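Local coordinates for serine-rich Repeat Adhesion Glycoprotein (Srr1) (Streptococcus agalactiae, PDB 4MBO) that binds fibrinogen as a surface adhesin of the bacterium, probably through this region of two beta-sandwich domains, at residues G33-D38 and V124-R129; L45-S50 and D58-K63; I269-K274 and Y284-K289. All blocks are in the same frame, centred on the assembly; numbering follows the deposited sequence.

Contact 1: G33-D38 and V124-R129; sequences GTVKLD and VWPDQR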
ATOM      1  N   GLY A  33      12.562  10.166  10.617  1.00 22.69           N
ATOM      2  CA  GLY A  33      11.643  11.277  10.767  1.00 21.81           C
ATOM      3  C   GLY A  33      10.582  11.264   9.683  1.00 19.69           C
ATOM      4  O   GLY A  33       9.542  11.909   9.826  1.00 20.60           O
ATOM      5  N   THR A  34      10.882  10.590   8.558  1.00 20.41           N
ATOM      6  CA  THR A  34       9.954  10.500   7.420  1.00 19.74           C
ATOM      7  C   THR A  34       9.932   9.069   6.868  1.00 18.97           C
ATOM      8  O   THR A  34      10.994   8.483   6.610  1.00 20.29           O
ATOM      9  CB  THR A  34      10.387  11.415   6.251  1.00 23.42           C
ATOM     10  OG1 THR A  34      10.463  12.783   6.684  1.00 26.73           O
ATOM     11  CG2 THR A  34       9.405  11.342   5.119  1.00 24.39           C
ATOM     12  N   VAL A  35       8.738   8.476   6.724  1.00 16.91           N
ATOM     13  CA  VAL A  35       8.610   7.170   6.064  1.00 17.42           C
ATOM     14  C   VAL A  35       8.205   7.422   4.616  1.00 17.77           C
ATOM     15  O   VAL A  35       7.130   7.969   4.345  1.00 17.35           O
ATOM     16  CB  VAL A  35       7.545   6.262   6.730  1.00 17.55           C
ATOM     17  CG1 VAL A  35       7.465   4.909   6.035  1.00 17.00           C
ATOM     18  CG2 VAL A  35       7.859   6.023   8.182  1.00 17.06           C
ATOM     19  N   LYS A  36       9.068   7.021   3.694  1.00 17.86           N
ATOM     20  CA  LYS A  36       8.835   7.197   2.247  1.00 18.57           C
ATOM     21  C   LYS A  36       8.140   5.961   1.704  1.00 17.68           C
ATOM     22  O   LYS A  36       8.781   4.983   1.324  1.00 18.11           O
ATOM     23  CB  LYS A  36      10.164   7.447   1.534  1.00 20.14           C
ATOM     24  CG  LYS A  36      10.904   8.664   2.069  1.00 22.13           C
ATOM     25  CD  LYS A  36      12.252   8.876   1.385  1.00 25.21           C
ATOM     26  CE  LYS A  36      13.091   9.956   2.063  1.00 27.54           C
ATOM     27  NZ  LYS A  36      14.526   9.894   1.647  1.00 30.52           N
ATOM     28  N   LEU A  37       6.817   6.044   1.608  1.00 16.69           N
ATOM     29  CA  LEU A  37       6.018   4.886   1.190  1.00 17.10           C
ATOM     30  C   LEU A  37       6.088   4.596  -0.298  1.00 18.54           C
ATOM     31  O   LEU A  37       5.567   3.581  -0.742  1.00 19.59           O
ATOM     32  CB  LEU A  37       4.571   5.011   1.657  1.00 16.41           C
ATOM     33  CG  LEU A  37       4.372   4.861   3.157  1.00 16.16           C
ATOM     34  CD1 LEU A  37       2.911   5.054   3.529  1.00 16.19           C
ATOM     35  CD2 LEU A  37       4.844   3.492   3.692  1.00 16.70           C
ATOM     36  N   ASP A  38       6.713   5.479  -1.070  1.00 18.52           N
ATOM     37  CA  ASP A  38       6.938   5.227  -2.490  1.00 19.52           C
ATOM     38  C   ASP A  38       8.425   4.924  -2.777  1.00 19.77           C
ATOM     39  O   ASP A  38       8.860   4.871  -3.925  1.00 20.67           O
ATOM     40  CB  ASP A  38       6.401   6.378  -3.334  1.00 20.40           C
ATOM     41  CG  ASP A  38       4.893   6.366  -3.408  1.00 21.40           C
ATOM     42  OD1 ASP A  38       4.331   5.242  -3.469  1.00 21.84           O
ATOM     43  OD2 ASP A  38       4.275   7.436  -3.474  1.00 20.42           O
ATOM     44  N   VAL A 124       6.512  -3.140  10.137  1.00 14.53           N
ATOM     45  CA  VAL A 124       5.171  -2.548  10.252  1.00 14.30           C
ATOM     46  C   VAL A 124       5.180  -1.264   9.428  1.00 15.25           C
ATOM     47  O   VAL A 124       6.208  -0.619   9.291  1.00 14.85           O
ATOM     48  CB  VAL A 124       4.713  -2.269  11.684  1.00 14.22           C
ATOM     49  CG1 VAL A 124       4.509  -3.561  12.458  1.00 15.03           C
ATOM     50  CG2 VAL A 124       5.637  -1.345  12.426  1.00 15.53           C
ATOM     51  N   TRP A 125       4.012  -0.907   8.891  1.00 14.44           N
ATOM     52  CA  TRP A 125       3.874   0.231   8.026  1.00 14.03           C
ATOM     53  C   TRP A 125       2.805   1.202   8.508  1.00 13.86           C
ATOM     54  O   TRP A 125       1.761   0.767   9.020  1.00 14.25           O
ATOM     55  CB  TRP A 125       3.388  -0.236   6.643  1.00 14.91           C
ATOM     56  CG  TRP A 125       4.372  -0.916   5.777  1.00 15.43           C
ATOM     57  CD1 TRP A 125       5.040  -0.358   4.729  1.00 15.39           C
ATOM     58  CD2 TRP A 125       4.763  -2.281   5.827  1.00 15.60           C
ATOM     59  NE1 TRP A 125       5.834  -1.287   4.134  1.00 16.92           N
ATOM     60  CE2 TRP A 125       5.675  -2.485   4.777  1.00 16.10           C
ATOM     61  CE3 TRP A 125       4.398  -3.373   6.641  1.00 15.75           C
ATOM     62  CZ2 TRP A 125       6.286  -3.714   4.537  1.00 16.63           C
ATOM     63  CZ3 TRP A 125       4.993  -4.609   6.385  1.00 15.99           C
ATOM     64  CH2 TRP A 125       5.917  -4.763   5.340  1.00 17.44           C
ATOM     65  N   PRO A 126       3.047   2.515   8.343  1.00 13.70           N
ATOM     66  CA  PRO A 126       1.947   3.461   8.425  1.00 14.21           C
ATOM     67  C   PRO A 126       0.884   2.955   7.442  1.00 14.95           C
ATOM     68  O   PRO A 126       1.200   2.666   6.264  1.00 16.42           O
ATOM     69  CB  PRO A 126       2.573   4.777   7.941  1.00 14.41           C
ATOM     70  CG  PRO A 126       4.026   4.620   8.283  1.00 15.50           C
ATOM     71  CD  PRO A 126       4.302   3.184   7.964  1.00 14.93           C
ATOM     72  N   ASP A 127      -0.356   2.804   7.899  1.00 14.56           N
ATOM     73  CA  ASP A 127      -1.401   2.172   7.090  1.00 14.42           C
ATOM     74  C   ASP A 127      -1.809   3.103   5.980  1.00 14.48           C
ATOM     75  O   ASP A 127      -2.320   4.201   6.229  1.00 14.43           O
ATOM     76  CB  ASP A 127      -2.568   1.761   7.996  1.00 15.38           C
ATOM     77  CG  ASP A 127      -3.673   1.031   7.289  1.00 17.44           C
ATOM     78  OD1 ASP A 127      -3.836   1.146   6.053  1.00 17.33           O
ATOM     79  OD2 ASP A 127      -4.423   0.307   7.989  1.00 18.05           O
ATOM     80  N   GLN A 128      -1.599   2.648   4.747  1.00 13.62           N
ATOM     81  CA  GLN A 128      -1.851   3.485   3.568  1.00 13.91           C
ATOM     82  C   GLN A 128      -3.296   3.847   3.336  1.00 14.51           C
ATOM     83  O   GLN A 128      -3.592   4.748   2.516  1.00 15.50           O
ATOM     84  CB  GLN A 128      -1.229   2.849   2.296  1.00 14.32           C
ATOM     85  CG  GLN A 128      -1.872   1.539   1.837  1.00 15.05           C
ATOM     86  CD  GLN A 128      -1.289   1.036   0.541  1.00 15.64           C
ATOM     87  OE1 GLN A 128      -0.136   1.364   0.185  1.00 16.69           O
ATOM     88  NE2 GLN A 128      -2.051   0.224  -0.171  1.00 16.01           N
ATOM     89  N   ARG A 129      -4.205   3.127   3.999  1.00 14.89           N
ATOM     90  CA  ARG A 129      -5.634   3.422   3.894  1.00 16.24           C
ATOM     91  C   ARG A 129      -6.062   4.504   4.886  1.00 17.75           C
ATOM     92  O   ARG A 129      -7.117   5.103   4.710  1.00 19.95           O
ATOM     93  CB  ARG A 129      -6.415   2.139   4.157  1.00 17.50           C
ATOM     94  CG  ARG A 129      -6.256   1.110   3.042  1.00 18.52           C
ATOM     95  CD  ARG A 129      -6.386  -0.330   3.511  1.00 19.87           C
ATOM     96  NE  ARG A 129      -5.183  -0.727   4.282  1.00 19.80           N
ATOM     97  CZ  ARG A 129      -4.649  -1.945   4.290  1.00 21.18           C
ATOM     98  NH1 ARG A 129      -3.532  -2.178   4.982  1.00 21.94           N
ATOM     99  NH2 ARG A 129      -5.204  -2.926   3.597  1.00 22.29           N
TER
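The indole of Trp-125 is met by Leu-37 at its edge and close to its plane: methyl CD2 of Leu-37 lies 4.0 Å from CD1 of Trp-125. The two side chains run at a slant to each other. The pyrrolidine ring of Pro-126, the next residue, takes Val-35 at its outer end, where CG of Pro-126 sits 4.1 Å from CG2 of Val-35 and CG1 of Val-35 reaches both CG and CD of Pro-126. CG1 of Val-35 is anti to its N (chi1 -179°), which turns both methyls to that end of the proline ring. The other branch of Leu-37, CD1, rests 4.0 Å from the carbonyl O of Pro-126.

Beyond Pro-126 the chain folds into an Asx turn. OD1 of Asp-127 accepts from N of Arg-129 at 2.9 Å, and NE of Arg-129 reaches the same oxygen as a salt bridge, nearly straight at 173°. Arg-129 also pairs with Asp-69, while Gln-128 bonds to Arg-176 and Met-178.

Strand 34-36 and the residue after it, Leu-37, thus meet the end of strand 116-126, in the other sheet of the immunoglobulin-like domain, through shape-fitting apolar contact, with no directional bond between the two segments.

Contact 2: L45-S50 and D58-K63; sequences LNFAFS and DVFTVK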
ATOM      1  N   LEU A  45       8.974  -3.262  14.246  1.00 15.04           N
ATOM      2  CA  LEU A  45       8.444  -3.591  15.562  1.00 14.93           C
ATOM      3  C   LEU A  45       9.199  -4.767  16.153  1.00 16.10           C
ATOM      4  O   LEU A  45       9.400  -5.791  15.491  1.00 16.90           O
ATOM      5  CB  LEU A  45       6.980  -3.993  15.425  1.00 16.19           C
ATOM      6  CG  LEU A  45       6.293  -4.576  16.676  1.00 16.42           C
ATOM      7  CD1 LEU A  45       6.248  -3.537  17.789  1.00 17.10           C
ATOM      8  CD2 LEU A  45       4.894  -5.060  16.330  1.00 18.90           C
ATOM      9  N   ASN A  46       9.595  -4.634  17.413  1.00 16.16           N
ATOM     10  CA  ASN A  46      10.128  -5.796  18.077  1.00 17.67           C
ATOM     11  C   ASN A  46       9.568  -5.914  19.486  1.00 16.27           C
ATOM     12  O   ASN A  46       9.228  -4.909  20.131  1.00 16.54           O
ATOM     13  CB  ASN A  46      11.633  -5.815  18.105  1.00 22.68           C
ATOM     14  CG  ASN A  46      12.202  -4.860  19.083  1.00 25.32           C
ATOM     15  OD1 ASN A  46      12.329  -3.687  18.803  1.00 31.23           O
ATOM     16  ND2 ASN A  46      12.610  -5.376  20.254  1.00 31.26           N
ATOM     17  N   PHE A  47       9.427  -7.149  19.945  1.00 15.76           N
ATOM     18  CA  PHE A  47       8.963  -7.404  21.298  1.00 15.37           C
ATOM     19  C   PHE A  47       9.531  -8.717  21.788  1.00 16.75           C
ATOM     20  O   PHE A  47       9.964  -9.561  21.001  1.00 16.59           O
ATOM     21  CB  PHE A  47       7.417  -7.371  21.395  1.00 15.89           C
ATOM     22  CG  PHE A  47       6.706  -8.358  20.526  1.00 15.97           C
ATOM     23  CD1 PHE A  47       6.437  -9.638  20.987  1.00 18.10           C
ATOM     24  CD2 PHE A  47       6.271  -7.985  19.262  1.00 18.96           C
ATOM     25  CE1 PHE A  47       5.769 -10.551  20.172  1.00 20.19           C
ATOM     26  CE2 PHE A  47       5.601  -8.890  18.459  1.00 19.24           C
ATOM     27  CZ  PHE A  47       5.364 -10.159  18.914  1.00 19.35           C
ATOM     28  N   ALA A  48       9.520  -8.890  23.109  1.00 15.66           N
ATOM     29  CA  ALA A  48      10.019 -10.106  23.705  1.00 15.91           C
ATOM     30  C   ALA A  48       9.431 -10.228  25.098  1.00 15.41           C
ATOM     31  O   ALA A  48       9.031  -9.224  25.711  1.00 15.47           O
ATOM     32  CB  ALA A  48      11.535 -10.063  23.785  1.00 17.23           C
ATOM     33  N   PHE A  49       9.393 -11.451  25.598  1.00 16.38           N
ATOM     34  CA  PHE A  49       8.917 -11.741  26.950  1.00 16.82           C
ATOM     35  C   PHE A  49       9.233 -13.196  27.310  1.00 17.98           C
ATOM     36  O   PHE A  49       9.705 -13.969  26.464  1.00 18.70           O
ATOM     37  CB  PHE A  49       7.383 -11.515  27.066  1.00 15.89           C
ATOM     38  CG  PHE A  49       6.566 -12.366  26.143  1.00 16.68           C
ATOM     39  CD1 PHE A  49       6.161 -13.650  26.500  1.00 17.67           C
ATOM     40  CD2 PHE A  49       6.190 -11.876  24.892  1.00 16.03           C
ATOM     41  CE1 PHE A  49       5.414 -14.438  25.643  1.00 18.87           C
ATOM     42  CE2 PHE A  49       5.461 -12.674  24.026  1.00 17.09           C
ATOM     43  CZ  PHE A  49       5.063 -13.942  24.400  1.00 18.62           C
ATOM     44  N   SER A  50       9.001 -13.529  28.573  1.00 18.23           N
ATOM     45  CA  SER A  50       9.046 -14.876  29.065  1.00 19.88           C
ATOM     46  C   SER A  50       7.683 -15.233  29.641  1.00 20.81           C
ATOM     47  O   SER A  50       6.935 -14.357  30.090  1.00 20.63           O
ATOM     48  CB  SER A  50      10.076 -15.022  30.185  1.00 22.04           C
ATOM     49  OG  SER A  50      11.369 -14.862  29.671  1.00 24.44           O
ATOM     50  N   ASP A  58      -4.431 -20.891  24.135  1.00 21.02           N
ATOM     51  CA  ASP A  58      -4.381 -19.597  24.829  1.00 21.23           C
ATOM     52  C   ASP A  58      -3.792 -18.600  23.859  1.00 18.02           C
ATOM     53  O   ASP A  58      -3.078 -18.976  22.911  1.00 17.63           O
ATOM     54  CB  ASP A  58      -3.491 -19.601  26.068  1.00 24.21           C
ATOM     55  CG  ASP A  58      -4.049 -20.375  27.184  1.00 28.59           C
ATOM     56  OD1 ASP A  58      -5.265 -20.719  27.173  1.00 31.73           O
ATOM     57  OD2 ASP A  58      -3.223 -20.640  28.098  1.00 31.92           O
ATOM     58  N   VAL A  59      -4.064 -17.327  24.106  1.00 17.40           N
ATOM     59  CA  VAL A  59      -3.613 -16.282  23.205  1.00 16.49           C
ATOM     60  C   VAL A  59      -2.920 -15.148  23.931  1.00 17.39           C
ATOM     61  O   VAL A  59      -3.038 -15.019  25.154  1.00 17.91           O
ATOM     62  CB  VAL A  59      -4.787 -15.672  22.399  1.00 16.98           C
ATOM     63  CG1 VAL A  59      -5.489 -16.733  21.551  1.00 18.96           C
ATOM     64  CG2 VAL A  59      -5.790 -14.987  23.305  1.00 18.50           C
ATOM     65  N   PHE A  60      -2.170 -14.349  23.180  1.00 16.09           N
ATOM     66  CA  PHE A  60      -1.681 -13.058  23.680  1.00 16.48           C
ATOM     67  C   PHE A  60      -1.814 -12.104  22.518  1.00 16.50           C
ATOM     68  O   PHE A  60      -1.886 -12.530  21.358  1.00 15.79           O
ATOM     69  CB  PHE A  60      -0.280 -13.084  24.313  1.00 17.27           C
ATOM     70  CG  PHE A  60       0.840 -13.290  23.352  1.00 17.63           C
ATOM     71  CD1 PHE A  60       1.462 -12.197  22.741  1.00 16.98           C
ATOM     72  CD2 PHE A  60       1.280 -14.561  23.046  1.00 18.27           C
ATOM     73  CE1 PHE A  60       2.512 -12.384  21.865  1.00 18.17           C
ATOM     74  CE2 PHE A  60       2.323 -14.749  22.154  1.00 17.62           C
ATOM     75  CZ  PHE A  60       2.933 -13.652  21.553  1.00 17.90           C
ATOM     76  N   THR A  61      -1.897 -10.804  22.824  1.00 16.27           N
ATOM     77  CA  THR A  61      -2.212  -9.816  21.819  1.00 15.74           C
ATOM     78  C   THR A  61      -1.239  -8.658  21.823  1.00 14.93           C
ATOM     79  O   THR A  61      -1.029  -8.030  22.870  1.00 16.64           O
ATOM     80  CB  THR A  61      -3.648  -9.291  22.066  1.00 18.27           C
ATOM     81  OG1 THR A  61      -4.557 -10.414  22.181  1.00 19.56           O
ATOM     82  CG2 THR A  61      -4.137  -8.391  20.962  1.00 19.24           C
ATOM     83  N   VAL A  62      -0.686  -8.356  20.655  1.00 14.53           N
ATOM     84  CA  VAL A  62       0.120  -7.133  20.457  1.00 14.69           C
ATOM     85  C   VAL A  62      -0.801  -6.118  19.772  1.00 15.22           C
ATOM     86  O   VAL A  62      -1.309  -6.369  18.685  1.00 15.13           O
ATOM     87  CB  VAL A  62       1.365  -7.397  19.628  1.00 16.67           C
ATOM     88  CG1 VAL A  62       2.122  -6.111  19.348  1.00 16.80           C
ATOM     89  CG2 VAL A  62       2.249  -8.408  20.325  1.00 17.63           C
ATOM     90  N   LYS A  63      -1.044  -5.003  20.429  1.00 13.39           N
ATOM     91  CA  LYS A  63      -1.967  -3.990  19.917  1.00 14.59           C
ATOM     92  C   LYS A  63      -1.227  -2.905  19.167  1.00 13.80           C
ATOM     93  O   LYS A  63      -0.267  -2.359  19.678  1.00 15.94           O
ATOM     94  CB  LYS A  63      -2.753  -3.404  21.067  1.00 17.06           C
ATOM     95  CG  LYS A  63      -3.459  -4.446  21.928  1.00 20.56           C
ATOM     96  CD  LYS A  63      -4.084  -3.724  23.118  1.00 26.28           C
ATOM     97  CE  LYS A  63      -4.693  -4.650  24.123  1.00 33.97           C
ATOM     98  NZ  LYS A  63      -5.341  -3.769  25.137  1.00 37.53           N
TER
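Phe-49 turns its ring edge to the face of Phe-60, a T-shaped pair with centroids 4.8 Å apart and planes at 76°. CZ of Phe-49 leads, 3.6 Å from CZ of Phe-60, and stands over the rim of that ring rather than its middle. Phe-47 meets the same ring differently: CE1 of Phe-47 lies at the edge of the Phe-60 ring, near its plane, 4.1 Å from CE1 of Phe-60. In all three phenylalanines CG sits between the backbone N and the carbonyl carbon (chi1 59° in Phe-47), a setting that sends the rings across between the sheets.

The CH-pi contact belongs to Val-62. Its CG2 lies over the face of Phe-47, 3.9 Å from the ring centroid and only 15° off the normal.

Purely aliphatic packing ends the row, with CD2 of Leu-45 4.2 Å from CG1 of Val-62. Around this group, Tyr-104 and Trp-106 bring further rings to Phe-60, and Val-120 and Ala-118 of strand 116-126 pack beside Phe-47 and Phe-49.

Strands 43-51 and 59-64 belong to different sheets, and the axes of their short segments approach to 10.5 Å, so this is the core between the layers of the immunoglobulin-like sandwich. Cohesion here comes from dispersion and the weak electrostatics of C-H groups against ring faces, and burial of all five side chains implies a hydrophobic contribution to joining the sheets.

Contact 3: I269-K274 and Y284-K289; sequences ITIDWK and YVVLVK
This is core packing between two antiparallel sheets of the C-terminal fibrinogen-binding adhesin region, consistent with an immunoglobulin-like beta sandwich: strand 269-272 and the residues after it face strand 283-290 of the other layer. At its centre Trp-273 and Tyr-284 form an offset stack. The six-membered ring of the indole and the phenol ring are almost parallel, 11° apart, with centroids separated by 4.5 Å, and the two side chains slide past each other from opposite directions. CZ3 of Trp-273 lies over the Tyr-284 ring near its rim, 3.7 Å from CG of Tyr-284. The opposite face of the indole carries CG2 of Ile-271, so the ring is sandwiched. Tyr-260 meets both aromatic rings edge-to-face, and NE1 of Trp-273 is hydrogen-bonded to OG1 of Thr-211.

Val-286 fills in beside the stack. Its CG2 lies at the edge of the indole, 4.0 Å from CH2 of Trp-273. CG1 of Ile-271, anti to the carbonyl carbon (chi1 -60°), sends CD1 tip to tip against Val-286 while CG2 stays on the indole.

The backbone around Trp-273 forms an Asx turn, in which N of Lys-274 donates to OD1 of Asp-272 at 2.8 Å, from above the carboxylate plane.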
ATOM      1  N   ILE A 269      -1.426  -0.551 -23.131  1.00 15.63           N
ATOM      2  CA  ILE A 269      -2.865  -0.247 -23.079  1.00 15.61           C
ATOM      3  C   ILE A 269      -2.956   1.239 -23.448  1.00 15.18           C
ATOM      4  O   ILE A 269      -2.234   2.082 -22.882  1.00 15.28           O
ATOM      5  CB  ILE A 269      -3.439  -0.492 -21.677  1.00 16.34           C
ATOM      6  CG1 ILE A 269      -3.549  -1.992 -21.439  1.00 17.32           C
ATOM      7  CG2 ILE A 269      -4.792   0.192 -21.485  1.00 15.68           C
ATOM      8  CD1 ILE A 269      -3.818  -2.363 -19.996  1.00 17.76           C
ATOM      9  N   THR A 270      -3.809   1.566 -24.423  1.00 13.93           N
ATOM     10  CA  THR A 270      -3.955   2.918 -24.903  1.00 13.63           C
ATOM     11  C   THR A 270      -5.407   3.354 -24.777  1.00 13.31           C
ATOM     12  O   THR A 270      -6.314   2.737 -25.334  1.00 14.80           O
ATOM     13  CB  THR A 270      -3.557   3.022 -26.403  1.00 14.77           C
ATOM     14  OG1 THR A 270      -2.188   2.596 -26.565  1.00 16.78           O
ATOM     15  CG2 THR A 270      -3.681   4.449 -26.892  1.00 15.77           C
ATOM     16  N   ILE A 271      -5.622   4.412 -24.002  1.00 12.63           N
ATOM     17  CA  ILE A 271      -6.931   5.003 -23.754  1.00 13.32           C
ATOM     18  C   ILE A 271      -7.006   6.374 -24.390  1.00 14.54           C
ATOM     19  O   ILE A 271      -6.248   7.261 -24.019  1.00 15.04           O
ATOM     20  CB  ILE A 271      -7.193   5.182 -22.243  1.00 14.05           C
ATOM     21  CG1 ILE A 271      -7.138   3.821 -21.558  1.00 15.32           C
ATOM     22  CG2 ILE A 271      -8.556   5.809 -22.020  1.00 15.34           C
ATOM     23  CD1 ILE A 271      -6.926   3.899 -20.043  1.00 16.43           C
ATOM     24  N   ASP A 272      -7.943   6.550 -25.329  1.00 15.46           N
ATOM     25  CA  ASP A 272      -8.215   7.848 -25.974  1.00 16.06           C
ATOM     26  C   ASP A 272      -9.253   8.571 -25.100  1.00 16.12           C
ATOM     27  O   ASP A 272     -10.356   8.050 -24.892  1.00 16.65           O
ATOM     28  CB  ASP A 272      -8.825   7.571 -27.349  1.00 18.23           C
ATOM     29  CG  ASP A 272      -9.122   8.810 -28.167  1.00 19.94           C
ATOM     30  OD1 ASP A 272      -9.019   9.967 -27.695  1.00 19.92           O
ATOM     31  OD2 ASP A 272      -9.531   8.582 -29.359  1.00 22.74           O
ATOM     32  N   TRP A 273      -8.890   9.730 -24.562  1.00 15.33           N
ATOM     33  CA  TRP A 273      -9.826  10.506 -23.736  1.00 15.22           C
ATOM     34  C   TRP A 273     -10.876  11.260 -24.556  1.00 17.54           C
ATOM     35  O   TRP A 273     -11.760  11.899 -23.991  1.00 17.83           O
ATOM     36  CB  TRP A 273      -9.098  11.401 -22.757  1.00 15.27           C
ATOM     37  CG  TRP A 273      -8.284  10.619 -21.773  1.00 14.43           C
ATOM     38  CD1 TRP A 273      -6.927  10.628 -21.665  1.00 15.00           C
ATOM     39  CD2 TRP A 273      -8.768   9.735 -20.741  1.00 14.06           C
ATOM     40  NE1 TRP A 273      -6.533   9.817 -20.629  1.00 14.96           N
ATOM     41  CE2 TRP A 273      -7.644   9.209 -20.089  1.00 13.87           C
ATOM     42  CE3 TRP A 273     -10.036   9.292 -20.353  1.00 15.07           C
ATOM     43  CZ2 TRP A 273      -7.744   8.293 -19.035  1.00 14.28           C
ATOM     44  CZ3 TRP A 273     -10.132   8.357 -19.307  1.00 14.53           C
ATOM     45  CH2 TRP A 273      -8.997   7.890 -18.665  1.00 14.38           C
ATOM     46  N   LYS A 274     -10.739  11.195 -25.869  1.00 17.85           N
ATOM     47  CA  LYS A 274     -11.772  11.721 -26.801  1.00 20.46           C
ATOM     48  C   LYS A 274     -11.953  13.223 -26.741  1.00 22.04           C
ATOM     49  O   LYS A 274     -13.033  13.751 -27.115  1.00 23.17           O
ATOM     50  CB  LYS A 274     -13.116  11.056 -26.569  1.00 22.60           C
ATOM     51  CG  LYS A 274     -13.105   9.549 -26.554  1.00 25.88           C
ATOM     52  CD  LYS A 274     -14.525   9.040 -26.427  1.00 30.85           C
ATOM     53  CE  LYS A 274     -14.592   7.575 -26.064  1.00 35.96           C
ATOM     54  NZ  LYS A 274     -13.876   6.656 -26.995  1.00 40.75           N
ATOM     55  N   TYR A 284      -9.521  11.305 -13.629  1.00 14.57           N
ATOM     56  CA  TYR A 284      -9.864   9.918 -13.868  1.00 15.11           C
ATOM     57  C   TYR A 284      -8.889   9.022 -13.117  1.00 15.36           C
ATOM     58  O   TYR A 284      -7.756   9.400 -12.847  1.00 15.46           O
ATOM     59  CB  TYR A 284      -9.818   9.541 -15.346  1.00 15.48           C
ATOM     60  CG  TYR A 284     -10.798  10.293 -16.207  1.00 15.88           C
ATOM     61  CD1 TYR A 284     -12.136   9.946 -16.227  1.00 17.36           C
ATOM     62  CD2 TYR A 284     -10.385  11.353 -16.979  1.00 17.04           C
ATOM     63  CE1 TYR A 284     -13.055  10.641 -16.978  1.00 19.44           C
ATOM     64  CE2 TYR A 284     -11.281  12.038 -17.774  1.00 19.06           C
ATOM     65  CZ  TYR A 284     -12.610  11.688 -17.767  1.00 20.88           C
ATOM     66  OH  TYR A 284     -13.509  12.398 -18.544  1.00 23.65           O
ATOM     67  N   VAL A 285      -9.372   7.856 -12.720  1.00 14.61           N
ATOM     68  CA  VAL A 285      -8.551   6.840 -12.091  1.00 14.09           C
ATOM     69  C   VAL A 285      -8.711   5.579 -12.950  1.00 14.64           C
ATOM     70  O   VAL A 285      -9.821   5.106 -13.188  1.00 16.29           O
ATOM     71  CB  VAL A 285      -8.973   6.584 -10.660  1.00 16.27           C
ATOM     72  CG1 VAL A 285      -8.087   5.530 -10.058  1.00 16.69           C
ATOM     73  CG2 VAL A 285      -8.945   7.874  -9.844  1.00 17.45           C
ATOM     74  N   VAL A 286      -7.590   5.033 -13.411  1.00 13.70           N
ATOM     75  CA  VAL A 286      -7.572   3.808 -14.184  1.00 14.03           C
ATOM     76  C   VAL A 286      -6.971   2.716 -13.312  1.00 13.61           C
ATOM     77  O   VAL A 286      -5.804   2.827 -12.866  1.00 13.89           O
ATOM     78  CB  VAL A 286      -6.751   3.929 -15.473  1.00 14.08           C
ATOM     79  CG1 VAL A 286      -6.762   2.575 -16.184  1.00 14.53           C
ATOM     80  CG2 VAL A 286      -7.284   5.049 -16.348  1.00 14.87           C
ATOM     81  N   LEU A 287      -7.738   1.677 -13.010  1.00 14.09           N
ATOM     82  CA  LEU A 287      -7.246   0.578 -12.205  1.00 14.85           C
ATOM     83  C   LEU A 287      -6.954  -0.591 -13.117  1.00 15.92           C
ATOM     84  O   LEU A 287      -7.815  -1.002 -13.891  1.00 16.97           O
ATOM     85  CB  LEU A 287      -8.250   0.156 -11.155  1.00 16.96           C
ATOM     86  CG  LEU A 287      -8.673   1.236 -10.147  1.00 17.63           C
ATOM     87  CD1 LEU A 287      -9.835   2.057 -10.638  1.00 18.95           C
ATOM     88  CD2 LEU A 287      -9.039   0.523  -8.856  1.00 22.27           C
ATOM     89  N   VAL A 288      -5.733  -1.086 -13.071  1.00 14.23           N
ATOM     90  CA  VAL A 288      -5.302  -2.242 -13.859  1.00 15.12           C
ATOM     91  C   VAL A 288      -4.880  -3.369 -12.917  1.00 16.60           C
ATOM     92  O   VAL A 288      -3.942  -3.193 -12.117  1.00 18.20           O
ATOM     93  CB  VAL A 288      -4.141  -1.867 -14.791  1.00 15.99           C
ATOM     94  CG1 VAL A 288      -3.553  -3.095 -15.493  1.00 17.51           C
ATOM     95  CG2 VAL A 288      -4.578  -0.812 -15.792  1.00 16.20           C
ATOM     96  N   LYS A 289      -5.584  -4.492 -12.986  0.70 16.98           N
ATOM     97  CA  LYS A 289      -5.193  -5.666 -12.201  0.70 18.16           C
ATOM     98  C   LYS A 289      -4.638  -6.688 -13.170  0.70 18.76           C
ATOM     99  O   LYS A 289      -5.266  -7.001 -14.193  0.70 18.04           O
ATOM    100  CB  LYS A 289      -6.355  -6.265 -11.421  0.70 21.71           C
ATOM    101  CG  LYS A 289      -5.916  -7.410 -10.525  0.70 25.73           C
ATOM    102  CD  LYS A 289      -7.044  -8.018  -9.708  0.70 28.80           C
ATOM    103  CE  LYS A 289      -7.520  -7.093  -8.606  0.70 31.45           C
ATOM    104  NZ  LYS A 289      -8.554  -7.763  -7.761  0.70 35.96           N
TER

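Overall arrangement
Starting from the N terminus, strand 34-36 opens contact 1, which closes with 124-129, 86 residues separating the nearest ends. Within that long excursion contact 2 opens and shuts, joining 45-50 to 58-63 across a short connection. The two touch where CG1 of Val-124 packs on CB of Leu-45, at 3.9 Å, because strands 43-51 and 116-126 are sheet neighbours; both contacts bridge the same two sheets of the immunoglobulin-like domain. The chain then passes into the fibrinogen-binding C-terminal region, where contact 3, in series, closes a short excursion between 274 and 284 and joins two sheets there. Its centre lies about 27 Å from that of contact 1 and about 45 Å from that of contact 2.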